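Local coordinates for MHC class I-like protein MILL2 (PDB 6A97) that binds heparan sulfate proteoglycans on the surface of fibroblasts as a GPI-anchored member of the MHC class I family, at residues R229-V234 / L280-H285. Numbering follows the deposited sequence.
Sequences REATLV and LRHGNH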
loop_
_atom_site.group_PDB
_atom_site.type_symbol
_atom_site.label_atom_id
_atom_site.label_comp_id
_atom_site.label_asym_id
_atom_site.label_seq_id
_atom_site.Cartn_x
_atom_site.Cartn_y
_atom_site.Cartn_z
ATOM N N ARG A 229 5.403 -8.491 6.564
ATOM C CA ARG A 229 5.845 -8.126 5.223
ATOM C C ARG A 229 4.741 -7.485 4.386
ATOM O O ARG A 229 4.818 -7.468 3.158
ATOM C CB ARG A 229 6.387 -9.359 4.498
ATOM C CG ARG A 229 7.660 -9.915 5.104
ATOM C CD ARG A 229 7.928 -11.322 4.614
ATOM N NE ARG A 229 9.124 -11.888 5.226
ATOM C CZ ARG A 229 10.216 -12.225 4.551
ATOM N NH1 ARG A 229 10.259 -12.061 3.235
ATOM N NH2 ARG A 229 11.260 -12.732 5.190
ATOM N N GLU A 230 3.718 -6.955 5.046
ATOM C CA GLU A 230 2.608 -6.329 4.335
ATOM C C GLU A 230 2.463 -4.860 4.701
ATOM O O GLU A 230 2.339 -4.509 5.876
ATOM C CB GLU A 230 1.302 -7.068 4.623
ATOM C CG GLU A 230 1.297 -8.507 4.141
ATOM C CD GLU A 230 -0.015 -9.210 4.431
ATOM O OE1 GLU A 230 -0.399 -9.288 5.619
ATOM O OE2 GLU A 230 -0.661 -9.685 3.471
ATOM N N ALA A 231 2.482 -4.006 3.682
ATOM C CA ALA A 231 2.346 -2.568 3.879
ATOM C C ALA A 231 2.040 -1.876 2.561
ATOM O O ALA A 231 2.341 -2.398 1.485
ATOM C CB ALA A 231 3.609 -1.993 4.497
ATOM N N THR A 232 1.422 -0.704 2.645
ATOM C CA THR A 232 1.229 0.124 1.464
ATOM C C THR A 232 1.689 1.541 1.750
ATOM O O THR A 232 1.437 2.085 2.829
ATOM C CB THR A 232 -0.247 0.152 0.999
ATOM O OG1 THR A 232 -1.064 0.739 2.017
ATOM C CG2 THR A 232 -0.750 -1.248 0.693
ATOM N N LEU A 233 2.384 2.124 0.781
ATOM C CA LEU A 233 2.781 3.522 0.838
ATOM C C LEU A 233 2.156 4.247 -0.338
ATOM O O LEU A 233 2.150 3.735 -1.459
ATOM C CB LEU A 233 4.301 3.675 0.804
ATOM C CG LEU A 233 5.091 3.354 2.070
ATOM C CD1 LEU A 233 6.577 3.387 1.770
ATOM C CD2 LEU A 233 4.750 4.347 3.181
ATOM N N VAL A 234 1.622 5.434 -0.085
ATOM C CA VAL A 234 1.049 6.235 -1.155
ATOM C C VAL A 234 1.481 7.688 -1.000
ATOM O O VAL A 234 1.461 8.236 0.102
ATOM C CB VAL A 234 -0.500 6.137 -1.183
ATOM C CG1 VAL A 234 -1.091 6.436 0.180
ATOM C CG2 VAL A 234 -1.082 7.072 -2.235
ATOM N N LEU A 280 1.293 5.857 5.160
ATOM C CA LEU A 280 1.579 4.444 5.369
ATOM C C LEU A 280 0.385 3.709 5.960
ATOM O O LEU A 280 -0.221 4.173 6.927
ATOM C CB LEU A 280 2.789 4.264 6.295
ATOM C CG LEU A 280 2.966 2.839 6.839
ATOM C CD1 LEU A 280 3.497 1.896 5.763
ATOM C CD2 LEU A 280 3.863 2.820 8.086
ATOM N N ARG A 281 0.046 2.570 5.367
ATOM C CA ARG A 281 -0.880 1.630 5.987
ATOM C C ARG A 281 -0.128 0.349 6.340
ATOM O O ARG A 281 0.502 -0.268 5.480
ATOM C CB ARG A 281 -2.059 1.320 5.063
ATOM C CG ARG A 281 -2.812 0.047 5.418
ATOM C CD ARG A 281 -3.720 0.251 6.620
ATOM N NE ARG A 281 -4.335 -0.998 7.072
ATOM C CZ ARG A 281 -5.415 -1.548 6.524
ATOM N NH1 ARG A 281 -6.011 -0.970 5.490
ATOM N NH2 ARG A 281 -5.903 -2.683 7.011
ATOM N N HIS A 282 -0.176 -0.040 7.608
ATOM C CA HIS A 282 0.445 -1.289 8.040
ATOM C C HIS A 282 -0.316 -1.866 9.214
ATOM O O HIS A 282 -0.348 -1.273 10.291
ATOM C CB HIS A 282 1.910 -1.080 8.426
ATOM C CG HIS A 282 2.549 -2.298 9.023
ATOM N ND1 HIS A 282 2.704 -3.475 8.323
ATOM C CD2 HIS A 282 3.057 -2.526 10.258
ATOM C CE1 HIS A 282 3.287 -4.374 9.100
ATOM N NE2 HIS A 282 3.510 -3.822 10.278
ATOM N N GLY A 283 -0.924 -3.027 9.002
ATOM C CA GLY A 283 -1.747 -3.646 10.020
ATOM C C GLY A 283 -2.913 -2.743 10.356
ATOM O O GLY A 283 -3.685 -2.359 9.478
ATOM N N ASN A 284 -3.034 -2.387 11.629
ATOM C CA ASN A 284 -4.123 -1.527 12.069
ATOM C C ASN A 284 -3.736 -0.056 12.026
ATOM O O ASN A 284 -4.560 0.810 12.311
ATOM C CB ASN A 284 -4.564 -1.897 13.487
ATOM C CG ASN A 284 -5.080 -3.319 13.587
ATOM O OD1 ASN A 284 -5.441 -3.936 12.587
ATOM N ND2 ASN A 284 -5.125 -3.843 14.805
ATOM N N HIS A 285 -2.479 0.217 11.682
ATOM C CA HIS A 285 -1.945 1.577 11.677
ATOM C C HIS A 285 -2.142 2.310 10.355
ATOM O O HIS A 285 -1.987 1.735 9.279
ATOM C CB HIS A 285 -0.445 1.575 11.992
ATOM C CG HIS A 285 -0.098 0.985 13.321
ATOM N ND1 HIS A 285 0.206 1.759 14.421
ATOM C CD2 HIS A 285 0.015 -0.302 13.725
ATOM C CE1 HIS A 285 0.479 0.974 15.447
ATOM N NE2 HIS A 285 0.371 -0.281 15.051
#
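With chi1 at 173°, His282 holds its imidazole anti to the backbone nitrogen and brings ND1 up to the carbonyl of Glu230; Thr232, by contrast, has OG1 between its own nitrogen and carbonyl carbon, against the aliphatic root of Arg281. The His282 bond to Glu230 illustrates how a side chain can take over from backbone bonding just past the last regular pair of the two strands. His282 ND1 donates to Glu230 O at 2.7 Å, the oxygen lying almost in the ring plane and the donor nearly in line with the C=O bond. The other ring nitrogen, NE2, accepts from the backbone N of Tyr227, so both ring nitrogens are engaged and the rotation of the ring is fixed. Further along, Thr232 and Arg281 form an antiparallel hydrogen-bonded pair: Thr232 N reaches Arg281 O at 3.0 Å, and Arg281 N returns a bond to Thr232 O at 2.9 Å.

These are neighbouring central strands of one sheet of the immunoglobulin C1-set alpha-3 domain. On the face turned to the partner sheet of the sandwich, Leu233 and Leu280 cross at a slant, with Leu233 CD2 3.7 Å from Leu280 CB, while Ala231 CB meets Leu280 CD1 at 4.1 Å. Leu233 also packs on Cys221 of the domain's disulfide, seen in this structure. On the other face Thr232 OG1 lies 3.3 Å from Arg281 CB, the two side chains running alongside one another. Beyond CB the arginine bends at chi2 (77°), and its NE bonds Gly283 O at 2.8 Å within the type II' turn from His282 to His285. Its NH2 makes a hydrogen bond to the backbone of the chain of another protein, alongside which His285 extends the sheet across the interface.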